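PDB 4NES: UDP-N-acetylglucosamine 2-epimerase, which reversibly interconverts UDP-N-acetylglucosamine and UDP-N-acetylmannosamine by epimerisation at C-2, probably supplying the activated donor of N-acetylmannosamine. Local coordinates for residues I14-I19 with V91-T96; R21-T26 with R356-L361; K180-N185 with F274-K279; E294-K299 with P312-V317. All coordinates share one frame; numbering follows the deposited sequence.

In the fold
The four contacts lie on both sides of the nucleotide cleft between the two parallel-sheet domains of this GT-B enzyme. Interactions 1 and 2 (centres about 13 Å apart) share helix 10-23 and touch through Ile19 and Val358; interaction 2 brings the C-terminal helix onto the first domain. Interactions 3 and 4 lie across the cleft, centres about 19 Å apart, and meet where Glu278 OE2 comes within 2.7 Å of Glu294 OE1. UDP touches interactions 1, 3 and 4, bridging gaps between nearest atoms of about 7 Å (1 to 3) and 5 Å (1 to 4). Lys15 of interaction 1 is about 10 Å, side chain to side chain, from His207, the probable active-site residue.

Interaction 1: I14-I19 with V91-T96; sequences IKLSPI and VVQGDT. With UDP (uridine-5'-diphosphate), chain C; UD1 (uridine-diphosphate-N-acetylglucosamine), chain B.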
# COMPACT_ATOMS: atom_id res chain seq x y z
N ILE A 14 17.21 15.87 -4.17
CA ILE A 14 17.77 16.83 -3.22
C ILE A 14 17.87 16.20 -1.83
O ILE A 14 18.92 16.26 -1.18
CB ILE A 14 16.91 18.12 -3.20
CG1 ILE A 14 17.01 18.84 -4.56
CG2 ILE A 14 17.31 19.02 -2.04
CD1 ILE A 14 15.94 19.88 -4.76
N LYS A 15 16.79 15.56 -1.37
CA LYS A 15 16.77 15.01 -0.02
C LYS A 15 17.59 13.74 0.16
O LYS A 15 17.95 13.38 1.28
CB LYS A 15 15.32 14.83 0.46
CG LYS A 15 14.74 16.15 0.92
CD LYS A 15 13.24 16.06 1.21
CE LYS A 15 12.74 17.31 1.93
NZ LYS A 15 11.25 17.30 2.13
N LEU A 16 17.89 13.05 -0.94
CA LEU A 16 18.78 11.89 -0.88
C LEU A 16 20.24 12.28 -1.02
O LEU A 16 21.12 11.49 -0.68
CB LEU A 16 18.43 10.86 -1.96
CG LEU A 16 17.18 10.05 -1.63
CD1 LEU A 16 16.61 9.42 -2.90
CD2 LEU A 16 17.48 8.99 -0.56
N SER A 17 20.52 13.49 -1.51
CA SER A 17 21.92 13.91 -1.68
C SER A 17 22.80 13.79 -0.41
O SER A 17 23.95 13.36 -0.52
CB SER A 17 22.04 15.29 -2.37
OG SER A 17 21.64 16.38 -1.55
N PRO A 18 22.26 14.13 0.78
CA PRO A 18 23.12 13.94 1.97
C PRO A 18 23.37 12.47 2.30
O PRO A 18 24.41 12.15 2.90
CB PRO A 18 22.32 14.60 3.09
CG PRO A 18 21.43 15.60 2.38
CD PRO A 18 21.05 14.91 1.10
N ILE A 19 22.43 11.59 1.94
CA ILE A 19 22.63 10.16 2.14
C ILE A 19 23.70 9.63 1.18
O ILE A 19 24.60 8.87 1.57
CB ILE A 19 21.31 9.40 1.99
CG1 ILE A 19 20.44 9.70 3.21
CG2 ILE A 19 21.55 7.90 1.86
CD1 ILE A 19 18.99 9.33 3.04
N VAL A 91 16.35 1.87 -0.22
CA VAL A 91 16.10 3.16 0.40
C VAL A 91 15.20 3.99 -0.51
O VAL A 91 15.48 4.13 -1.70
CB VAL A 91 17.42 3.93 0.63
CG1 VAL A 91 17.14 5.34 1.11
CG2 VAL A 91 18.28 3.22 1.67
N VAL A 92 14.10 4.51 0.06
CA VAL A 92 13.22 5.43 -0.66
C VAL A 92 12.95 6.64 0.22
O VAL A 92 12.92 6.53 1.45
CB VAL A 92 11.89 4.76 -1.06
CG1 VAL A 92 12.12 3.76 -2.19
CG2 VAL A 92 11.21 4.12 0.15
N GLN A 93 12.77 7.79 -0.42
CA GLN A 93 12.62 9.05 0.31
C GLN A 93 11.32 9.72 -0.02
O GLN A 93 11.06 10.06 -1.16
CB GLN A 93 13.76 10.02 -0.06
CG GLN A 93 13.82 11.31 0.79
CD GLN A 93 12.74 12.34 0.45
OE1 GLN A 93 12.54 12.69 -0.71
NE2 GLN A 93 12.05 12.82 1.47
N GLY A 94 10.50 9.93 1.01
CA GLY A 94 9.34 10.79 0.86
C GLY A 94 8.04 10.09 0.49
O GLY A 94 7.64 9.09 1.10
N ASP A 95 7.35 10.64 -0.51
CA ASP A 95 5.95 10.30 -0.69
C ASP A 95 5.45 10.33 -2.14
O ASP A 95 4.24 10.46 -2.39
CB ASP A 95 5.10 11.22 0.18
CG ASP A 95 5.37 12.68 -0.09
OD1 ASP A 95 5.91 13.00 -1.17
OD2 ASP A 95 5.07 13.52 0.78
N THR A 96 6.34 10.17 -3.10
CA THR A 96 5.94 10.16 -4.51
C THR A 96 5.50 8.76 -4.92
O THR A 96 5.68 7.80 -4.17
CB THR A 96 7.10 10.61 -5.40
OG1 THR A 96 8.15 9.64 -5.33
CG2 THR A 96 7.64 11.97 -4.94
N1 UDP C . 13.40 23.60 -5.88
C2 UDP C . 14.40 23.87 -6.76
N3 UDP C . 14.16 24.69 -7.81
C4 UDP C . 12.95 25.25 -8.03
C5 UDP C . 11.89 24.98 -7.15
C6 UDP C . 12.16 24.13 -6.07
O2 UDP C . 15.52 23.39 -6.60
O4 UDP C . 12.76 26.07 -9.14
C1' UDP C . 13.58 22.68 -4.75
C2' UDP C . 13.36 23.18 -3.42
O2' UDP C . 14.47 23.92 -2.97
C3' UDP C . 13.07 21.97 -2.64
C4' UDP C . 12.47 21.06 -3.62
O4' UDP C . 12.58 21.67 -4.88
O3' UDP C . 14.20 21.37 -2.08
C5' UDP C . 11.03 20.80 -3.39
O5' UDP C . 10.46 20.02 -4.41
PA UDP C . 8.95 20.17 -4.87
O1A UDP C . 8.90 19.97 -6.37
O2A UDP C . 8.43 21.52 -4.44
O3A UDP C . 8.13 18.99 -4.23
PB UDP C . 7.59 18.67 -2.79
O1B UDP C . 8.63 19.06 -1.75
O2B UDP C . 6.28 19.39 -2.59
O3B UDP C . 7.38 17.18 -2.85
C1' UD1 B . 5.30 14.62 -8.33
C2' UD1 B . 4.87 14.03 -7.02
C3' UD1 B . 4.76 15.04 -5.99
C4' UD1 B . 5.97 15.86 -5.84
C5' UD1 B . 6.42 16.39 -7.18
C6' UD1 B . 7.74 17.05 -7.12
C7' UD1 B . 3.39 11.95 -7.28
C8' UD1 B . 1.99 11.43 -7.42
N2' UD1 B . 3.54 13.39 -7.17
O1' UD1 B . 4.33 15.50 -8.76
O3' UD1 B . 4.45 14.41 -4.73
O4' UD1 B . 5.74 16.95 -4.96
O5' UD1 B . 6.56 15.33 -8.12
O6' UD1 B . 7.91 18.09 -8.01
O7' UD1 B . 4.35 11.19 -7.25
N1 UD1 B . 6.20 16.98 -16.07
C2 UD1 B . 7.09 17.40 -16.97
N3 UD1 B . 8.37 17.08 -16.85
C4 UD1 B . 8.81 16.32 -15.84
C5 UD1 B . 7.91 15.86 -14.88
C6 UD1 B . 6.58 16.21 -15.02
O2 UD1 B . 6.74 18.10 -17.90
O4 UD1 B . 10.13 16.00 -15.74
C1B UD1 B . 4.77 17.34 -16.17
C2B UD1 B . 3.97 16.45 -17.04
O2' UD1 B . 2.98 17.20 -17.70
C3B UD1 B . 3.35 15.54 -16.10
C4B UD1 B . 3.07 16.43 -14.95
O4B UD1 B . 4.15 17.34 -14.88
O3B UD1 B . 2.20 14.90 -16.59
C5B UD1 B . 2.97 15.69 -13.66
O5B UD1 B . 4.05 14.84 -13.37
PA UD1 B . 3.96 13.83 -12.20
O1A UD1 B . 2.83 12.89 -12.47
O2A UD1 B . 5.28 13.12 -12.08
O3A UD1 B . 3.59 14.60 -10.90
PB UD1 B . 4.21 15.93 -10.27
O1B UD1 B . 3.16 17.00 -10.35
O2B UD1 B . 5.55 16.25 -10.89
O HOH W 1 9.96 14.72 0.49
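The NZ of Lys15, a residue whose aliphatic stem rests on Gln93, is gripped by two carboxylates, in salt bridges to Glu117 and Glu293. A water adds a third, weak contact to NZ and accepts a firmer bond from Gln93 NE2 (3.0 Å), so the two polar ends meet only through solvent. The direct contact is made by the lysine's carbons, which lie against the glutamine amide: Lys15 CB packs on Gln93 CD at 3.6 Å, and Lys15 CD reaches Gln93 NE2 at 3.5 Å. A bend at chi2 of Gln93 (-75°) folds its carboxamide back against the lysine stem. Leu16 passes alongside the root of the same glutamine, its CG 3.8 Å from Gln93 CB, and its CD2 branch goes on to Val91 CG1 at 4.0 Å. Val91 and Gln93 thus offer one side of strand 89-93 to the helix; Ile5 and Leu7 of strand 3-7 also touch Leu16. Ile14 CD1 meets O3' of UDP (3.5 Å), and Thr96 CB lies 3.4 Å from O7' of UDP-N-acetylglucosamine. A helix laid over central parallel strands, with ligands at their C-terminal ends, is the Rossmann-like architecture of a GT-B domain.

Interaction 2: R21-T26 with R356-L361; sequences RALEKT and RIVRIL
Val358 pushes a single branched side chain from helix 353-363 into the C-terminal part of helix 10-23, fastening the C-terminal helix to the N-terminal domain, and its atoms divide the opposing surface among them. Its CB already lies 4.0 Å from Ala22 CB. From there CG2 turns to the same methyl and closes to 3.6 Å of Ala22 CB, the tightest approach of the pair of segments; it also touches Leu23, 4.0 Å from CG. The other branch, CG1, stands anti to the backbone N (chi1 174°), which aims it at the far end of the surface: Leu23 CD2 lies 4.0 Å away, and Thr26 CG2 meets CG1 tip to tip at 4.1 Å.

The chain that follows is braced by polar bonds: Leu23 to Thr26 form a type I beta turn, and Leu23 O accepts from both Thr26 N and Thr26 OG1, the hydroxyl lying 2.8 Å from that oxygen. An alanine in place of Thr26 lacks both the hydroxyl and the methyl, and the turn is likely to be held less firmly at Leu23 O, with a gap opened beside Val358 CG1. On the flank turned from Val358, Arg21 grips Glu24 side-on, NE to OE1 at 3.0 Å and NH2 to OE2 at 2.8 Å, while its NH1 and NH2 also bind the carbonyls of Leu51 and Asn52. Across the segments themselves the union is entirely apolar. Its hold therefore rests on close methyl packing and matching shape, with the polar bonds made elsewhere, none of them between the two segments.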
# COMPACT_ATOMS: atom_id res chain seq x y z
N ARG A 21 26.11 11.51 -0.07
CA ARG A 21 27.38 12.05 0.45
C ARG A 21 27.96 11.13 1.53
O ARG A 21 29.17 10.84 1.57
CB ARG A 21 27.18 13.45 1.02
CG ARG A 21 27.01 14.58 0.00
CD ARG A 21 28.32 14.93 -0.71
NE ARG A 21 28.55 14.08 -1.87
CZ ARG A 21 28.02 14.30 -3.07
NH1 ARG A 21 27.24 15.35 -3.28
NH2 ARG A 21 28.28 13.47 -4.07
N ALA A 22 27.08 10.66 2.41
CA ALA A 22 27.50 9.78 3.49
C ALA A 22 27.93 8.40 2.98
O ALA A 22 28.96 7.87 3.42
CB ALA A 22 26.41 9.64 4.52
N LEU A 23 27.17 7.82 2.05
CA LEU A 23 27.52 6.53 1.46
C LEU A 23 28.88 6.55 0.76
O LEU A 23 29.59 5.54 0.76
CB LEU A 23 26.45 6.08 0.47
CG LEU A 23 25.14 5.61 1.07
CD1 LEU A 23 24.05 5.51 0.01
CD2 LEU A 23 25.34 4.26 1.76
N GLU A 24 29.22 7.68 0.15
CA GLU A 24 30.50 7.82 -0.55
C GLU A 24 31.70 7.70 0.37
O GLU A 24 32.81 7.41 -0.08
CB GLU A 24 30.56 9.16 -1.28
CG GLU A 24 29.72 9.21 -2.53
CD GLU A 24 29.63 10.62 -3.08
OE1 GLU A 24 30.11 11.55 -2.39
OE2 GLU A 24 29.07 10.80 -4.18
N LYS A 25 31.49 7.91 1.67
CA LYS A 25 32.58 7.81 2.64
C LYS A 25 32.68 6.42 3.25
O LYS A 25 33.41 6.21 4.22
CB LYS A 25 32.36 8.80 3.77
CG LYS A 25 32.26 10.25 3.31
CD LYS A 25 31.98 11.17 4.49
CE LYS A 25 31.97 12.63 4.04
NZ LYS A 25 30.95 12.89 2.97
N THR A 26 31.94 5.46 2.69
CA THR A 26 31.93 4.10 3.22
C THR A 26 32.37 3.09 2.19
O THR A 26 32.57 3.41 1.02
CB THR A 26 30.52 3.69 3.69
OG1 THR A 26 29.70 3.40 2.55
CG2 THR A 26 29.88 4.76 4.54
N ARG A 356 23.69 9.95 9.96
CA ARG A 356 23.06 9.11 10.98
C ARG A 356 22.28 7.95 10.35
O ARG A 356 22.35 6.82 10.82
CB ARG A 356 22.15 9.94 11.89
CG ARG A 356 21.29 9.11 12.84
CD ARG A 356 21.93 8.93 14.21
NE ARG A 356 20.93 8.50 15.19
CZ ARG A 356 20.77 7.25 15.63
NH1 ARG A 356 21.58 6.30 15.20
NH2 ARG A 356 19.81 6.97 16.50
N ILE A 357 21.57 8.25 9.27
CA ILE A 357 20.83 7.23 8.53
C ILE A 357 21.75 6.13 8.01
O ILE A 357 21.47 4.94 8.19
CB ILE A 357 20.05 7.87 7.37
CG1 ILE A 357 18.85 8.63 7.93
CG2 ILE A 357 19.56 6.80 6.39
CD1 ILE A 357 18.19 9.55 6.92
N VAL A 358 22.87 6.52 7.42
CA VAL A 358 23.82 5.53 6.91
C VAL A 358 24.43 4.70 8.05
O VAL A 358 24.63 3.50 7.90
CB VAL A 358 24.89 6.20 6.02
CG1 VAL A 358 25.97 5.21 5.61
CG2 VAL A 358 24.25 6.76 4.77
N ARG A 359 24.73 5.33 9.18
CA ARG A 359 25.24 4.58 10.34
C ARG A 359 24.22 3.55 10.82
O ARG A 359 24.57 2.39 11.07
CB ARG A 359 25.63 5.52 11.49
CG ARG A 359 26.23 4.78 12.68
CD ARG A 359 26.55 5.75 13.83
NE ARG A 359 26.86 5.05 15.07
CZ ARG A 359 28.08 4.66 15.42
NH1 ARG A 359 29.11 4.90 14.62
NH2 ARG A 359 28.28 4.03 16.58
N ILE A 360 22.95 3.95 10.92
CA ILE A 360 21.91 3.02 11.35
C ILE A 360 21.78 1.83 10.40
O ILE A 360 21.66 0.69 10.85
CB ILE A 360 20.54 3.74 11.53
CG1 ILE A 360 20.62 4.69 12.73
CG2 ILE A 360 19.40 2.72 11.73
CD1 ILE A 360 19.51 5.73 12.79
N LEU A 361 21.83 2.09 9.09
CA LEU A 361 21.70 1.02 8.12
C LEU A 361 22.92 0.12 8.16
O LEU A 361 22.81 -1.08 7.94
CB LEU A 361 21.49 1.57 6.71
CG LEU A 361 20.18 2.33 6.49
CD1 LEU A 361 20.18 2.89 5.08
CD2 LEU A 361 18.98 1.42 6.72

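Interaction 3: K180-N185 with F274-K279; sequences KIAEKN and FLMLEK. With UDP (uridine-5'-diphosphate), chain C.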
# COMPACT_ATOMS: atom_id res chain seq x y z
N LYS A 180 26.14 27.79 1.43
CA LYS A 180 27.41 28.49 1.31
C LYS A 180 28.05 28.29 -0.07
O LYS A 180 28.68 29.21 -0.59
CB LYS A 180 28.38 28.16 2.46
CG LYS A 180 28.92 26.75 2.46
CD LYS A 180 30.00 26.57 3.54
CE LYS A 180 29.44 25.91 4.80
NZ LYS A 180 30.50 25.63 5.82
N ILE A 181 27.85 27.13 -0.68
CA ILE A 181 28.29 26.90 -2.06
C ILE A 181 27.61 27.88 -3.02
O ILE A 181 28.26 28.53 -3.85
CB ILE A 181 27.99 25.47 -2.55
CG1 ILE A 181 28.76 24.44 -1.71
CG2 ILE A 181 28.34 25.32 -4.02
CD1 ILE A 181 28.61 23.01 -2.20
N ALA A 182 26.29 27.99 -2.89
CA ALA A 182 25.52 28.92 -3.71
C ALA A 182 26.01 30.36 -3.53
O ALA A 182 26.26 31.06 -4.52
CB ALA A 182 24.04 28.81 -3.37
N GLU A 183 26.16 30.78 -2.28
CA GLU A 183 26.59 32.13 -1.96
C GLU A 183 27.96 32.48 -2.54
O GLU A 183 28.20 33.64 -2.90
CB GLU A 183 26.61 32.33 -0.44
CG GLU A 183 25.25 32.35 0.22
CD GLU A 183 25.34 32.24 1.74
OE1 GLU A 183 26.42 31.88 2.25
OE2 GLU A 183 24.33 32.49 2.41
N LYS A 184 28.85 31.50 -2.63
CA LYS A 184 30.22 31.77 -3.08
C LYS A 184 30.46 31.46 -4.55
O LYS A 184 31.59 31.55 -5.03
CB LYS A 184 31.25 31.01 -2.23
CG LYS A 184 31.18 31.32 -0.74
CD LYS A 184 30.95 32.80 -0.48
CE LYS A 184 30.87 33.09 1.01
NZ LYS A 184 32.19 32.86 1.67
N ASN A 185 29.41 31.10 -5.27
CA ASN A 185 29.55 30.82 -6.69
C ASN A 185 29.13 31.99 -7.55
O ASN A 185 28.00 32.46 -7.46
CB ASN A 185 28.75 29.58 -7.09
CG ASN A 185 29.03 29.17 -8.52
OD1 ASN A 185 28.30 29.56 -9.44
ND2 ASN A 185 30.10 28.42 -8.72
N PHE A 274 17.84 28.24 -6.55
CA PHE A 274 16.60 28.36 -5.79
C PHE A 274 16.86 28.72 -4.33
O PHE A 274 16.11 29.50 -3.74
CB PHE A 274 15.73 27.10 -5.91
CG PHE A 274 14.31 27.36 -5.54
CD1 PHE A 274 13.50 28.10 -6.38
CD2 PHE A 274 13.79 26.90 -4.34
CE1 PHE A 274 12.18 28.38 -6.04
CE2 PHE A 274 12.47 27.16 -4.00
CZ PHE A 274 11.67 27.91 -4.85
N LEU A 275 17.91 28.16 -3.74
CA LEU A 275 18.27 28.51 -2.37
C LEU A 275 18.53 30.01 -2.24
O LEU A 275 18.14 30.64 -1.27
CB LEU A 275 19.52 27.75 -1.91
CG LEU A 275 19.31 26.29 -1.55
CD1 LEU A 275 20.67 25.66 -1.31
CD2 LEU A 275 18.44 26.15 -0.30
N MSE A 276 19.19 30.58 -3.25
CA MSE A 276 19.40 32.02 -3.25
C MSE A 276 18.09 32.80 -3.34
O MSE A 276 17.91 33.81 -2.64
CB MSE A 276 20.35 32.41 -4.39
CG MSE A 276 21.80 32.02 -4.15
SE MSE A 276 22.53 32.88 -2.56
CE MSE A 276 22.34 34.74 -3.11
N LEU A 277 17.18 32.35 -4.18
CA LEU A 277 15.88 33.00 -4.24
C LEU A 277 15.14 32.89 -2.91
O LEU A 277 14.52 33.85 -2.46
CB LEU A 277 15.03 32.41 -5.37
CG LEU A 277 15.51 32.74 -6.78
CD1 LEU A 277 14.72 31.92 -7.77
CD2 LEU A 277 15.35 34.24 -7.08
N GLU A 278 15.19 31.73 -2.26
CA GLU A 278 14.53 31.58 -0.97
C GLU A 278 15.15 32.47 0.09
O GLU A 278 14.45 33.19 0.81
CB GLU A 278 14.60 30.13 -0.49
CG GLU A 278 13.79 29.16 -1.31
CD GLU A 278 13.99 27.74 -0.85
OE1 GLU A 278 15.14 27.35 -0.58
OE2 GLU A 278 13.00 27.00 -0.74
N LYS A 279 16.48 32.42 0.19
CA LYS A 279 17.19 33.11 1.25
C LYS A 279 16.90 34.60 1.22
O LYS A 279 16.81 35.25 2.27
CB LYS A 279 18.70 32.87 1.13
CG LYS A 279 19.51 33.52 2.25
CD LYS A 279 21.00 33.36 2.03
CE LYS A 279 21.78 33.99 3.17
NZ LYS A 279 21.64 35.47 3.20
N1 UDP C . 13.40 23.60 -5.88
C2 UDP C . 14.40 23.87 -6.76
N3 UDP C . 14.16 24.69 -7.81
C4 UDP C . 12.95 25.25 -8.03
C5 UDP C . 11.89 24.98 -7.15
C6 UDP C . 12.16 24.13 -6.07
O2 UDP C . 15.52 23.39 -6.60
O4 UDP C . 12.76 26.07 -9.14
C1' UDP C . 13.58 22.68 -4.75
C2' UDP C . 13.36 23.18 -3.42
O2' UDP C . 14.47 23.92 -2.97
C3' UDP C . 13.07 21.97 -2.64
C4' UDP C . 12.47 21.06 -3.62
O4' UDP C . 12.58 21.67 -4.88
O3' UDP C . 14.20 21.37 -2.08
C5' UDP C . 11.03 20.80 -3.39
O5' UDP C . 10.46 20.02 -4.41
PA UDP C . 8.95 20.17 -4.87
O1A UDP C . 8.90 19.97 -6.37
O2A UDP C . 8.43 21.52 -4.44
O3A UDP C . 8.13 18.99 -4.23
PB UDP C . 7.59 18.67 -2.79
O1B UDP C . 8.63 19.06 -1.75
O2B UDP C . 6.28 19.39 -2.59
O3B UDP C . 7.38 17.18 -2.85
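The Phe274 ring has the uracil of UDP over one face, with C5 of the base 3.4 Å above the ring centre. Nearby, Phe274 CD1 approaches C4 of the base at 3.3 Å, and Phe274 CD2 lies equally close to the ribose O2'. With CG anti to the backbone N (chi1 -161°), the ring swings off helix 271-280 toward the nucleotide, while Val291 of helix 289-298 and Leu203 and Thr205 of strand 201-205 touch its side chain. The carboxylate of Glu183 is met by the end of a lysine chain: its OE2 lies 3.1 Å from Lys279 CE, but 4.1 Å from Lys279 NZ, a bend at chi4 (-67°) having turned the amine aside. The charges are opposite but too far apart for a salt bridge, so any attraction is probably weak.

Helix 271-280 belongs to the second Rossmann-like domain of the GT-B fold, in the crossover from strand 263-266 to strand 283-286; helix 170-183, packed against it, belongs to the connection between the two parallel sheets. Between them, Ala182 CB faces CG of Met276, here selenomethionine, at 4.0 Å. The side chains of Met276 and Glu183 cross at about a right angle, and SE of Met276 sits 3.9 Å from Glu183 CG. Bent at both chi2 and chi3, this long side chain reaches toward helix 186-195, where it also touches Val188, Arg189 and Phe192.

Interaction 4: E294-K299 with P312-V317; sequences EACILK and PETVEV. With UDP (uridine-5'-diphosphate), chain C.
Helix 289-298 is the beta-alpha-beta connection between strands 283-286 and 302-304 in the nucleotide-binding domain of the GT-B fold, and one side of it packs on the short helix 313-316. Cys296 makes the contact: its CB lies 4.0 Å from Thr314 CG2, and its SG, carried anti to the backbone N (chi1 -178°), reaches Val317 CG2 at 4.3 Å. These are loose apolar touches, and the hydroxyl of Thr314 takes no part in them. Its OG1 is held on its own side, by the carbonyl of Arg311 and the side-chain amide of Asn320, which leaves the methyl to face the cysteine.

Another side of helix 289-298 serves the ligand. Glu294 presents its carboxylate to the ribose like a fork, OE1 accepting from O2' of UDP and OE2 from O3', each at 2.7 Å, while Tyr271 also bonds to OE2. An alanine in its place takes away both acceptors, and the ribose would probably be less firmly fixed. Glu278 brings a second carboxylate very close to OE1, so one of the two acids may well carry a proton. At the C-terminal end the helix closes in a Schellman motif: Lys299 has a positive phi (62°), and one of the motif's bonds back into the last turn runs from Lys299 N to Cys296 O, 3.2 Å away, an oxygen that also accepts from the indole NE1 of Trp344.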
# COMPACT_ATOMS: atom_id res chain seq x y z
N GLU A 294 12.47 24.48 3.99
CA GLU A 294 13.55 25.41 3.69
C GLU A 294 13.27 26.82 4.17
O GLU A 294 14.17 27.48 4.69
CB GLU A 294 13.89 25.38 2.20
CG GLU A 294 14.49 24.04 1.83
CD GLU A 294 14.53 23.77 0.35
OE1 GLU A 294 13.82 24.46 -0.42
OE2 GLU A 294 15.27 22.85 -0.05
N ALA A 295 12.04 27.29 4.01
CA ALA A 295 11.66 28.61 4.49
C ALA A 295 11.91 28.68 5.99
O ALA A 295 12.48 29.66 6.50
CB ALA A 295 10.20 28.90 4.17
N CYS A 296 11.54 27.63 6.70
CA CYS A 296 11.71 27.60 8.14
C CYS A 296 13.20 27.63 8.51
O CYS A 296 13.65 28.40 9.37
CB CYS A 296 11.03 26.35 8.71
SG CYS A 296 11.11 26.19 10.50
N ILE A 297 13.98 26.80 7.82
CA ILE A 297 15.42 26.70 8.07
C ILE A 297 16.14 28.02 7.79
O ILE A 297 17.02 28.44 8.56
CB ILE A 297 16.00 25.57 7.21
CG1 ILE A 297 15.45 24.21 7.68
CG2 ILE A 297 17.54 25.60 7.23
CD1 ILE A 297 15.57 23.10 6.64
N LEU A 298 15.75 28.68 6.71
CA LEU A 298 16.38 29.93 6.27
C LEU A 298 15.85 31.16 7.00
O LEU A 298 16.33 32.28 6.74
CB LEU A 298 16.19 30.10 4.77
CG LEU A 298 16.88 29.05 3.92
CD1 LEU A 298 16.45 29.17 2.46
CD2 LEU A 298 18.39 29.16 4.06
N LYS A 299 14.89 30.96 7.90
CA LYS A 299 14.28 32.05 8.68
C LYS A 299 13.57 33.07 7.80
O LYS A 299 13.67 34.29 8.02
CB LYS A 299 15.31 32.76 9.57
CG LYS A 299 16.16 31.85 10.41
CD LYS A 299 15.35 31.06 11.41
CE LYS A 299 16.29 30.16 12.21
NZ LYS A 299 15.56 29.23 13.11
N PRO A 312 3.57 20.22 10.42
CA PRO A 312 2.89 21.16 11.30
C PRO A 312 3.85 21.86 12.24
O PRO A 312 3.46 22.88 12.80
CB PRO A 312 1.93 20.26 12.09
CG PRO A 312 2.59 18.92 12.06
CD PRO A 312 3.15 18.83 10.69
N GLU A 313 5.06 21.32 12.40
CA GLU A 313 6.04 21.94 13.28
C GLU A 313 6.39 23.36 12.80
O GLU A 313 6.67 24.24 13.60
CB GLU A 313 7.30 21.06 13.39
CG GLU A 313 7.00 19.54 13.40
CD GLU A 313 6.77 19.00 12.01
OE1 GLU A 313 6.85 19.81 11.08
OE2 GLU A 313 6.53 17.75 11.82
N THR A 314 6.32 23.59 11.49
CA THR A 314 6.59 24.92 10.95
C THR A 314 5.52 25.93 11.38
O THR A 314 5.82 27.10 11.61
CB THR A 314 6.67 24.92 9.43
OG1 THR A 314 5.41 24.50 8.88
CG2 THR A 314 7.77 23.97 8.97
N VAL A 315 4.28 25.48 11.49
CA VAL A 315 3.21 26.34 11.98
C VAL A 315 3.35 26.48 13.49
O VAL A 315 3.21 27.58 14.03
CB VAL A 315 1.82 25.77 11.62
CG1 VAL A 315 0.72 26.63 12.22
CG2 VAL A 315 1.65 25.69 10.10
N GLU A 316 3.68 25.37 14.16
CA GLU A 316 3.81 25.32 15.62
C GLU A 316 4.89 26.31 16.13
O GLU A 316 4.66 26.99 17.13
CB GLU A 316 4.01 23.86 16.13
CG GLU A 316 2.88 22.83 15.69
CD GLU A 316 2.88 21.45 16.41
OE1 GLU A 316 2.51 21.42 17.60
OE2 GLU A 316 3.24 20.39 15.80
N VAL A 317 6.01 26.43 15.43
CA VAL A 317 7.08 27.34 15.86
C VAL A 317 6.89 28.79 15.38
O VAL A 317 7.65 29.68 15.78
CB VAL A 317 8.50 26.84 15.46
CG1 VAL A 317 8.74 25.43 15.98
CG2 VAL A 317 8.71 26.90 13.95
N1 UDP C . 13.40 23.60 -5.88
C2 UDP C . 14.40 23.87 -6.76
N3 UDP C . 14.16 24.69 -7.81
C4 UDP C . 12.95 25.25 -8.03
C5 UDP C . 11.89 24.98 -7.15
C6 UDP C . 12.16 24.13 -6.07
O2 UDP C . 15.52 23.39 -6.60
O4 UDP C . 12.76 26.07 -9.14
C1' UDP C . 13.58 22.68 -4.75
C2' UDP C . 13.36 23.18 -3.42
O2' UDP C . 14.47 23.92 -2.97
C3' UDP C . 13.07 21.97 -2.64
C4' UDP C . 12.47 21.06 -3.62
O4' UDP C . 12.58 21.67 -4.88
O3' UDP C . 14.20 21.37 -2.08
C5' UDP C . 11.03 20.80 -3.39
O5' UDP C . 10.46 20.02 -4.41
PA UDP C . 8.95 20.17 -4.87
O1A UDP C . 8.90 19.97 -6.37
O2A UDP C . 8.43 21.52 -4.44
O3A UDP C . 8.13 18.99 -4.23
PB UDP C . 7.59 18.67 -2.79
O1B UDP C . 8.63 19.06 -1.75
O2B UDP C . 6.28 19.39 -2.59
O3B UDP C . 7.38 17.18 -2.85